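Local coordinates for importin subunit beta-1 (Saccharomyces cerevisiae, PDB 5OWU), which functions in nuclear protein import by associating with importin alpha, the subunit that recognises the classical nuclear localization signal in cargo, at residues A[82-85]-A[86-90]; A[250-253]-A[254-258]; A[257-260]-A[261-264]; A[664-667]-A[668-671]; A[703-706]-A[707-710]. All coordinates share one frame; numbering follows the deposited sequence.

How the contacts relate
The five contacts are local ones, made within helices or round a turn of an all-helical chain of HEAT repeats, and they follow one another in numerical order. Contact 1, at the end of helix 74-87, stands apart: its centre is about 38 Å from that of contact 2. Contacts 2 and 3 share T257 and F258, their centres only about 9 Å apart, and together take the chain from helix 238-255 into helix 260-274, shaping a passage between successive repeats. Contacts 4 and 5 lie across the chain's centre from them, on helices 655-669 and 698-713 of two repeats that pack on each other, the contact centres about 11 Å apart.

Contact 1 (A[82-85]-A[86-90]); sequences QRWI and TQVSP
Two donors of T86 grip the carbonyl oxygen of Q82 from opposite faces of its plane. The backbone T86 N makes the ordinary helical bond to Q82 O, and the hydroxyl T86 OG1 adds a second at 2.8 Å. The rotamer makes this possible: with chi1 at 64°, OG1 stands between the backbone N and the carbonyl carbon, turned back along the helix. T86 OG1 in turn accepts from Q87 NE2 at 3.0 Å, near the plane of that amide. Q87 reaches it by folding over at chi2 (-54°), and its CG rests 4.0 Å from R83 CG as the two chains cross at about a right angle. A water bridges the side chains of Q82 and T86, accepting from Q82 NE2 and donating to T86 OG1 at 3.2 Å. The R83 chain, bent near its end, carries the guanidinium off to a salt bridge with E68.

On the buried side V88 lies over one face of the W84 ring, offset toward its rim, with V88 CG2 3.9 Å from W84 CE3. W84 NE1 is held by E126. V88 is also where the backbone leaves helical geometry, and S89 OG then caps A92 N. This is a helix end followed directly by an N-cap, a sharp connection between helices 74-87 and 90-104 in the importin-beta N-terminal region.

Contact 2 (A[250-253]-A[254-258]); sequences KIMS and LYYTF
M252 lays its sulfur beside the Y256 ring, M252 SD coming to 3.7 Å from Y256 CD1. Both residues carry CG anti to the backbone N (M252 chi1 175°, Y256 chi1 -179°), and the two side chains run alongside each other; bends at chi2 and chi3 of M252 bring the sulfur to the ring. M252 SD is 4.8 Å from the centroid of the Y256 ring, an oblique Met-aromatic contact. K250 and L254 run side by side in a similar manner: the bend at the end of the lysine brings K250 NZ to 3.7 Å from L254 CD1. Between these pairs the backbone bonds L254 N to K250 O and Y255 N to I251 O, the latter 2.8 Å long, keep the helical turns in step. Near the end of helix 238-255, part of HEAT repeat 6, the chain passes into a 3-10 segment at 256-258; there a water steps in, donating to S253 O at 2.6 Å and accepting from Y256 N at 3.2 Å.

A second shell fixes the polar ends. Y256 OH bonds to E297 and Y315 N, S253 OG to E296, and Y255 OH to L209 O. Helix 280-306 backs the methionine through F289, T292 and I293.

Contact 3 (A[257-260]-A[261-264]); sequences TFMK and PYME
M259 O takes the N-H of M263 in a bond of 2.8 Å, nearly straight at 167° and almost in line with the carbonyl. One residue on, K260 O receives E264 N at 2.9 Å in much the same way. These bonds build the first turn of helix 260-274, and P261, which has no N-H to offer, is readily accommodated there.

F258 O approaches the edge of the Y262 ring close to its plane, 3.1 Å from Y262 CE2, so that the carbonyl meets the ring's C-H rim. M259 reaches the same ring from another quarter. Its chain doubles back at chi2 (-63°) and sets the methyl M259 CE 3.7 Å from Y262 CD2, while M259 SD lies 5.5 Å from the ring centroid in an oblique Met-aromatic contact. Y262 OH is held by N223 and R222 of helix 219-233, which anchor the far end of the ring.

On the outer side K260 stretches fully extended across E264, and its CE carbon comes to 3.5 Å from E264 OE2. The charges themselves, K260 NZ and E264 OE2, are 4.4 Å apart, beyond a salt bridge. E264 OE2 instead bonds to the backbone of a chain of another protein, and K260 NZ makes a weak bond to it; an aromatic side chain of that protein also meets Y262 edge-to-face. The whole is a 3-10 turn running into a helix start, the link by which the chain passes from HEAT repeat 6 into HEAT repeat 7.

Contact 4 (A[664-667]-A[668-671]); sequences ADIS and NSLE
D665 O is the chief acceptor here: S669 N bonds to it at 2.9 Å, nearly along the C=O axis, and N668 N adds a weak bond at 3.0 Å. S669 OG lies near the same oxygen, but its proton could serve A626 O instead. L670 N closes the next turn on I666 O at 2.9 Å. Within 664-667, S667 OG gives its proton to A664 O, also at 2.9 Å. With chi1 at 82°, the hydroxyl stands between the backbone N and the carbonyl carbon and faces back down the helix, where a preceding carbonyl is waiting. N668 ND2 comes to 2.8 Å from that same A664 O, but at an angle too poor for a hydrogen bond; the other end of the amide, OD1, is held by N712. Replacing S667 by an alanine would probably leave A664 O without its hydroxyl donor.

The packing is simpler. I666 and L670 meet on the buried side, L670 CD1 lying 3.9 Å from I666 CB. Past L670 the backbone turns to a positive phi at E671 (49°), whose buried N has no partner in the model.

Around this helix end, D665 touches S623 and A627 of helix 615-629, while its carboxylate forms a salt bridge to R585 of helix 563-586. Along another flank runs helix 698-713, where A664 packs on V705 and D708 and S667 on D708 and N712, and F674 beyond the turn lies on I666 and S667.

Contact 5 (A[703-706]-A[707-710]); sequences LSVF and GDIA
V705 and D708 cross at about a right angle, with D708 OD2 lying against the valine, 3.5 Å from V705 CA and 3.8 Å from V705 CG2. This is the close-fitting part. D708 has CG beside its own backbone N (chi1 -62°), which leans the carboxylate back over the preceding turn. Beneath it the backbone is regular. I709 N bonds to V705 O, and A710 N to F706 O at 2.8 Å in an almost straight line, 173° at the hydrogen. I709 CG1 tucks against V705 O at 3.4 Å. At G707 the fit is close too: a beta carbon would sit tightly against S704 O.

The other side is wetter. S704 O takes D708 N at a long 3.3 Å, in the carbonyl plane, and G707 N only weakly. A water makes up the difference: it donates to S704 O at 2.7 Å and, weakly, to D708 OD1, so that one water joins two acceptors which could not bond to each other. With an alanine in place of D708, the water would probably lose its acceptor OD1 and V705 the cover of OD2. S704 OG bonds to D756 of helix 741-764.

Helix 698-713 lies among four others. V705 presses on V660 and I663 of helix 655-669, and D708 rests on A664 and S667 of the same helix; F706 and I709 reach M682 of helix 675-689; F706 touches I724 and L727 of helix 718-732; and L703 and A710 rest on helix 741-764.

Contact 1 (A[82-85]-A[86-90])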
# COMPACT_ATOMS: atom_id res chain seq x y z
N GLN A 82 -27.71 -7.85 -13.46
CA GLN A 82 -28.76 -8.76 -13.92
C GLN A 82 -30.12 -8.42 -13.30
O GLN A 82 -31.16 -8.58 -13.96
CB GLN A 82 -28.38 -10.21 -13.63
CG GLN A 82 -29.47 -11.20 -14.06
CD GLN A 82 -29.02 -12.64 -13.97
OE1 GLN A 82 -27.84 -12.95 -14.05
NE2 GLN A 82 -29.99 -13.54 -13.80
N ARG A 83 -30.13 -7.97 -12.05
CA ARG A 83 -31.40 -7.58 -11.44
C ARG A 83 -32.01 -6.36 -12.14
O ARG A 83 -33.21 -6.33 -12.39
CB ARG A 83 -31.22 -7.29 -9.95
CG ARG A 83 -32.51 -6.78 -9.30
CD ARG A 83 -32.41 -6.66 -7.80
NE ARG A 83 -31.38 -5.72 -7.38
CZ ARG A 83 -31.18 -5.36 -6.12
NH1 ARG A 83 -31.95 -5.86 -5.17
NH2 ARG A 83 -30.21 -4.51 -5.81
N TRP A 84 -31.20 -5.35 -12.45
CA TRP A 84 -31.70 -4.23 -13.23
C TRP A 84 -32.23 -4.70 -14.58
O TRP A 84 -33.33 -4.31 -15.00
CB TRP A 84 -30.59 -3.20 -13.45
CG TRP A 84 -30.97 -2.10 -14.39
CD1 TRP A 84 -30.66 -2.02 -15.72
CD2 TRP A 84 -31.74 -0.93 -14.10
NE1 TRP A 84 -31.18 -0.88 -16.26
CE2 TRP A 84 -31.85 -0.19 -15.29
CE3 TRP A 84 -32.35 -0.44 -12.94
CZ2 TRP A 84 -32.53 1.02 -15.36
CZ3 TRP A 84 -33.03 0.76 -13.01
CH2 TRP A 84 -33.12 1.48 -14.21
N ILE A 85 -31.48 -5.57 -15.25
CA ILE A 85 -31.84 -5.96 -16.61
C ILE A 85 -33.15 -6.75 -16.63
O ILE A 85 -34.01 -6.52 -17.48
CB ILE A 85 -30.68 -6.74 -17.25
CG1 ILE A 85 -29.52 -5.77 -17.52
CG2 ILE A 85 -31.14 -7.44 -18.53
CD1 ILE A 85 -28.22 -6.44 -17.86
N THR A 86 -33.32 -7.70 -15.69
CA THR A 86 -34.46 -8.61 -15.75
C THR A 86 -35.63 -8.21 -14.85
O THR A 86 -36.78 -8.49 -15.20
CB THR A 86 -34.04 -10.04 -15.37
OG1 THR A 86 -33.57 -10.08 -14.02
CG2 THR A 86 -32.94 -10.53 -16.30
N GLN A 87 -35.40 -7.56 -13.72
CA GLN A 87 -36.47 -7.31 -12.76
C GLN A 87 -37.10 -5.92 -12.86
O GLN A 87 -38.20 -5.72 -12.33
CB GLN A 87 -35.96 -7.52 -11.33
CG GLN A 87 -35.39 -8.92 -11.10
CD GLN A 87 -36.36 -10.02 -11.49
OE1 GLN A 87 -37.47 -10.09 -10.96
NE2 GLN A 87 -35.96 -10.87 -12.43
N VAL A 88 -36.44 -4.96 -13.49
CA VAL A 88 -37.04 -3.66 -13.75
C VAL A 88 -37.57 -3.69 -15.18
O VAL A 88 -36.81 -3.91 -16.13
CB VAL A 88 -36.04 -2.51 -13.53
CG1 VAL A 88 -36.68 -1.15 -13.78
CG2 VAL A 88 -35.48 -2.57 -12.11
N SER A 89 -38.88 -3.53 -15.32
CA SER A 89 -39.52 -3.60 -16.62
C SER A 89 -38.99 -2.51 -17.55
O SER A 89 -38.53 -1.46 -17.09
CB SER A 89 -41.02 -3.45 -16.47
OG SER A 89 -41.34 -2.12 -16.11
N PRO A 90 -39.09 -2.72 -18.86
CA PRO A 90 -38.68 -1.66 -19.81
C PRO A 90 -39.34 -0.31 -19.56
O PRO A 90 -38.66 0.73 -19.62
CB PRO A 90 -39.07 -2.25 -21.17
CG PRO A 90 -39.04 -3.74 -20.96
CD PRO A 90 -39.51 -3.95 -19.55
O HOH W 1 -32.58 -12.88 -12.88

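Contact 2 (A[250-253]-A[254-258])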
# COMPACT_ATOMS: atom_id res chain seq x y z
N LYS A 250 -1.31 11.26 -15.31
CA LYS A 250 -1.98 9.99 -15.53
C LYS A 250 -1.76 9.48 -16.95
O LYS A 250 -1.56 8.28 -17.17
CB LYS A 250 -3.47 10.14 -15.23
CG LYS A 250 -4.04 8.96 -14.44
CD LYS A 250 -5.54 8.78 -14.67
CE LYS A 250 -6.09 7.62 -13.85
NZ LYS A 250 -5.38 6.34 -14.16
N ILE A 251 -1.78 10.39 -17.93
CA ILE A 251 -1.52 10.01 -19.31
C ILE A 251 -0.10 9.47 -19.45
O ILE A 251 0.14 8.52 -20.20
CB ILE A 251 -1.75 11.20 -20.26
CG1 ILE A 251 -3.24 11.52 -20.35
CG2 ILE A 251 -1.18 10.89 -21.65
CD1 ILE A 251 -3.55 12.87 -20.98
N MET A 252 0.87 10.10 -18.79
CA MET A 252 2.24 9.61 -18.88
C MET A 252 2.33 8.20 -18.31
O MET A 252 2.94 7.31 -18.92
CB MET A 252 3.18 10.56 -18.15
CG MET A 252 4.64 10.10 -18.05
SD MET A 252 5.52 10.11 -19.62
CE MET A 252 5.46 11.86 -20.04
N SER A 253 1.68 7.97 -17.17
CA SER A 253 1.74 6.65 -16.55
C SER A 253 1.06 5.58 -17.41
O SER A 253 1.58 4.47 -17.54
CB SER A 253 1.10 6.70 -15.16
OG SER A 253 1.12 5.42 -14.56
N LEU A 254 -0.08 5.91 -18.02
CA LEU A 254 -0.85 4.91 -18.77
C LEU A 254 -0.40 4.75 -20.22
O LEU A 254 -0.46 3.64 -20.77
CB LEU A 254 -2.33 5.28 -18.76
CG LEU A 254 -3.09 5.06 -17.46
CD1 LEU A 254 -4.52 5.55 -17.64
CD2 LEU A 254 -3.07 3.58 -17.08
N TYR A 255 0.02 5.83 -20.86
CA TYR A 255 0.34 5.85 -22.27
C TYR A 255 1.76 6.36 -22.50
O TYR A 255 2.02 7.06 -23.48
CB TYR A 255 -0.68 6.70 -23.04
CG TYR A 255 -2.09 6.18 -22.90
CD1 TYR A 255 -2.48 5.01 -23.54
CD2 TYR A 255 -3.03 6.85 -22.12
CE1 TYR A 255 -3.77 4.52 -23.41
CE2 TYR A 255 -4.33 6.36 -21.99
CZ TYR A 255 -4.68 5.20 -22.64
OH TYR A 255 -5.96 4.70 -22.53
N TYR A 256 2.67 6.04 -21.58
CA TYR A 256 4.09 6.35 -21.74
C TYR A 256 4.55 6.10 -23.18
O TYR A 256 5.23 6.94 -23.77
CB TYR A 256 4.92 5.51 -20.76
CG TYR A 256 6.41 5.78 -20.83
CD1 TYR A 256 7.00 6.79 -20.06
CD2 TYR A 256 7.23 5.04 -21.67
CE1 TYR A 256 8.37 7.04 -20.13
CE2 TYR A 256 8.60 5.28 -21.74
CZ TYR A 256 9.16 6.28 -20.97
OH TYR A 256 10.52 6.50 -21.06
N THR A 257 4.15 4.96 -23.76
CA THR A 257 4.68 4.55 -25.05
C THR A 257 4.43 5.57 -26.15
O THR A 257 5.13 5.55 -27.17
CB THR A 257 4.09 3.19 -25.45
OG1 THR A 257 4.81 2.67 -26.58
CG2 THR A 257 2.61 3.30 -25.80
N PHE A 258 3.46 6.46 -25.97
CA PHE A 258 3.11 7.45 -26.98
C PHE A 258 3.64 8.85 -26.68
O PHE A 258 3.31 9.79 -27.41
CB PHE A 258 1.58 7.53 -27.14
CG PHE A 258 0.94 6.25 -27.60
CD1 PHE A 258 1.16 5.78 -28.89
CD2 PHE A 258 0.09 5.55 -26.77
CE1 PHE A 258 0.55 4.61 -29.32
CE2 PHE A 258 -0.52 4.38 -27.20
CZ PHE A 258 -0.29 3.91 -28.47
O HOH W 2 2.36 3.34 -19.80

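Contact 3 (A[257-260]-A[261-264])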
# COMPACT_ATOMS: atom_id res chain seq x y z
N THR A 257 4.15 4.96 -23.76
CA THR A 257 4.68 4.55 -25.05
C THR A 257 4.43 5.57 -26.15
O THR A 257 5.13 5.55 -27.17
CB THR A 257 4.09 3.19 -25.45
OG1 THR A 257 4.81 2.67 -26.58
CG2 THR A 257 2.61 3.30 -25.80
N PHE A 258 3.46 6.46 -25.97
CA PHE A 258 3.11 7.45 -26.98
C PHE A 258 3.64 8.85 -26.68
O PHE A 258 3.31 9.79 -27.41
CB PHE A 258 1.58 7.53 -27.14
CG PHE A 258 0.94 6.25 -27.60
CD1 PHE A 258 1.16 5.78 -28.89
CD2 PHE A 258 0.09 5.55 -26.77
CE1 PHE A 258 0.55 4.61 -29.32
CE2 PHE A 258 -0.52 4.38 -27.20
CZ PHE A 258 -0.29 3.91 -28.47
N MET A 259 4.45 9.02 -25.64
CA MET A 259 4.77 10.37 -25.18
C MET A 259 6.01 11.00 -25.82
O MET A 259 6.23 12.20 -25.62
CB MET A 259 4.96 10.35 -23.66
CG MET A 259 3.66 10.11 -22.90
SD MET A 259 2.44 11.42 -23.14
CE MET A 259 1.36 10.68 -24.38
N LYS A 260 6.82 10.25 -26.56
CA LYS A 260 8.07 10.84 -27.05
C LYS A 260 7.83 12.08 -27.90
O LYS A 260 8.49 13.11 -27.65
CB LYS A 260 8.87 9.77 -27.81
CG LYS A 260 10.31 10.16 -28.14
CD LYS A 260 11.00 9.07 -28.94
CE LYS A 260 12.47 9.39 -29.18
NZ LYS A 260 13.05 8.51 -30.23
N PRO A 261 6.93 12.09 -28.88
CA PRO A 261 6.74 13.32 -29.67
C PRO A 261 6.24 14.50 -28.86
O PRO A 261 6.64 15.64 -29.11
CB PRO A 261 5.72 12.90 -30.75
CG PRO A 261 5.76 11.40 -30.76
CD PRO A 261 6.07 10.99 -29.36
N TYR A 262 5.35 14.26 -27.89
CA TYR A 262 4.84 15.36 -27.08
C TYR A 262 5.91 15.89 -26.14
O TYR A 262 5.99 17.10 -25.90
CB TYR A 262 3.59 14.91 -26.32
CG TYR A 262 2.62 14.23 -27.25
CD1 TYR A 262 1.89 14.96 -28.18
CD2 TYR A 262 2.46 12.85 -27.23
CE1 TYR A 262 1.02 14.33 -29.06
CE2 TYR A 262 1.59 12.21 -28.11
CZ TYR A 262 0.87 12.96 -29.02
OH TYR A 262 0.01 12.34 -29.89
N MET A 263 6.74 15.00 -25.60
CA MET A 263 7.87 15.44 -24.79
C MET A 263 8.81 16.30 -25.62
O MET A 263 9.20 17.40 -25.21
CB MET A 263 8.63 14.23 -24.23
CG MET A 263 7.96 13.55 -23.04
SD MET A 263 7.85 14.64 -21.62
CE MET A 263 6.12 14.97 -21.75
N GLU A 264 9.19 15.81 -26.81
CA GLU A 264 10.15 16.54 -27.63
C GLU A 264 9.61 17.89 -28.06
O GLU A 264 10.31 18.90 -28.00
CB GLU A 264 10.52 15.71 -28.86
CG GLU A 264 11.43 14.55 -28.56
CD GLU A 264 11.68 13.67 -29.76
OE1 GLU A 264 10.90 13.77 -30.73
OE2 GLU A 264 12.63 12.88 -29.73

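Contact 4 (A[664-667]-A[668-671])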
# COMPACT_ATOMS: atom_id res chain seq x y z
N ALA A 664 0.51 -20.57 17.66
CA ALA A 664 1.63 -20.92 16.79
C ALA A 664 2.90 -21.15 17.61
O ALA A 664 3.63 -22.11 17.37
CB ALA A 664 1.86 -19.82 15.75
N ASP A 665 3.17 -20.27 18.58
CA ASP A 665 4.38 -20.42 19.37
C ASP A 665 4.35 -21.69 20.21
O ASP A 665 5.32 -22.47 20.21
CB ASP A 665 4.59 -19.20 20.26
CG ASP A 665 5.34 -18.10 19.55
OD1 ASP A 665 6.35 -18.42 18.89
OD2 ASP A 665 4.92 -16.92 19.64
N ILE A 666 3.26 -21.94 20.94
CA ILE A 666 3.28 -23.08 21.85
C ILE A 666 3.24 -24.39 21.08
O ILE A 666 3.76 -25.41 21.56
CB ILE A 666 2.13 -23.02 22.89
CG1 ILE A 666 0.76 -23.04 22.22
CG2 ILE A 666 2.28 -21.78 23.78
CD1 ILE A 666 -0.35 -23.43 23.16
N SER A 667 2.65 -24.41 19.89
CA SER A 667 2.70 -25.63 19.09
C SER A 667 4.15 -26.04 18.81
O SER A 667 4.44 -27.24 18.74
CB SER A 667 1.94 -25.44 17.78
OG SER A 667 2.73 -24.78 16.81
N ASN A 668 5.05 -25.07 18.66
CA ASN A 668 6.46 -25.37 18.44
C ASN A 668 7.23 -25.57 19.74
O ASN A 668 8.08 -26.46 19.82
CB ASN A 668 7.10 -24.24 17.63
CG ASN A 668 6.42 -24.02 16.28
OD1 ASN A 668 6.26 -24.95 15.49
ND2 ASN A 668 6.01 -22.78 16.01
N SER A 669 6.93 -24.77 20.77
CA SER A 669 7.72 -24.79 22.00
C SER A 669 7.32 -25.91 22.97
O SER A 669 8.14 -26.28 23.82
CB SER A 669 7.59 -23.44 22.72
OG SER A 669 6.29 -23.26 23.24
N LEU A 670 6.10 -26.43 22.88
CA LEU A 670 5.67 -27.47 23.82
C LEU A 670 6.01 -28.88 23.35
O LEU A 670 5.93 -29.81 24.16
CB LEU A 670 4.16 -27.37 24.07
CG LEU A 670 3.67 -26.16 24.87
CD1 LEU A 670 2.19 -26.25 25.07
CD2 LEU A 670 4.37 -26.04 26.22
N GLU A 671 6.41 -29.05 22.09
CA GLU A 671 6.78 -30.36 21.54
C GLU A 671 5.66 -31.35 21.89
O GLU A 671 4.48 -31.04 21.67
CB GLU A 671 8.17 -30.73 22.04
CG GLU A 671 9.23 -29.69 21.75
CD GLU A 671 10.65 -30.22 21.91
OE1 GLU A 671 10.93 -31.32 21.40
OE2 GLU A 671 11.47 -29.54 22.56

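Contact 5 (A[703-706]-A[707-710])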
# COMPACT_ATOMS: atom_id res chain seq x y z
N LEU A 703 -5.46 -20.01 8.97
CA LEU A 703 -4.96 -20.98 8.00
C LEU A 703 -3.52 -21.35 8.32
O LEU A 703 -3.17 -22.53 8.45
CB LEU A 703 -5.09 -20.43 6.58
CG LEU A 703 -6.52 -20.26 6.03
CD1 LEU A 703 -6.48 -19.62 4.65
CD2 LEU A 703 -7.28 -21.57 5.98
N SER A 704 -2.68 -20.34 8.56
CA SER A 704 -1.28 -20.62 8.81
C SER A 704 -1.12 -21.49 10.05
O SER A 704 -0.29 -22.41 10.06
CB SER A 704 -0.49 -19.32 8.97
OG SER A 704 -0.52 -18.58 7.77
N VAL A 705 -1.93 -21.25 11.08
CA VAL A 705 -1.70 -21.97 12.32
C VAL A 705 -2.13 -23.42 12.17
O VAL A 705 -1.58 -24.31 12.84
CB VAL A 705 -2.39 -21.26 13.51
CG1 VAL A 705 -3.85 -21.69 13.68
CG2 VAL A 705 -1.62 -21.52 14.79
N PHE A 706 -3.07 -23.70 11.26
CA PHE A 706 -3.37 -25.10 10.98
C PHE A 706 -2.09 -25.84 10.60
O PHE A 706 -1.83 -26.95 11.10
CB PHE A 706 -4.41 -25.22 9.87
CG PHE A 706 -5.81 -24.85 10.30
CD1 PHE A 706 -6.30 -25.22 11.54
CD2 PHE A 706 -6.64 -24.14 9.45
CE1 PHE A 706 -7.58 -24.89 11.93
CE2 PHE A 706 -7.93 -23.81 9.83
CZ PHE A 706 -8.40 -24.18 11.08
N GLY A 707 -1.25 -25.20 9.78
CA GLY A 707 0.01 -25.81 9.41
C GLY A 707 0.91 -26.04 10.61
O GLY A 707 1.54 -27.10 10.73
N ASP A 708 0.97 -25.07 11.51
CA ASP A 708 1.74 -25.26 12.74
C ASP A 708 1.21 -26.47 13.50
O ASP A 708 1.97 -27.36 13.89
CB ASP A 708 1.68 -24.01 13.61
CG ASP A 708 2.29 -22.81 12.93
OD1 ASP A 708 3.34 -22.97 12.30
OD2 ASP A 708 1.70 -21.72 13.02
N ILE A 709 -0.11 -26.54 13.66
CA ILE A 709 -0.67 -27.60 14.49
C ILE A 709 -0.40 -28.95 13.85
O ILE A 709 0.17 -29.86 14.47
CB ILE A 709 -2.18 -27.35 14.72
CG1 ILE A 709 -2.34 -26.09 15.58
CG2 ILE A 709 -2.83 -28.58 15.37
CD1 ILE A 709 -3.77 -25.69 15.88
N ALA A 710 -0.75 -29.08 12.57
CA ALA A 710 -0.48 -30.33 11.86
C ALA A 710 1.00 -30.69 11.94
O ALA A 710 1.35 -31.87 12.02
CB ALA A 710 -0.92 -30.21 10.41
O HOH W 3 2.33 -22.21 9.66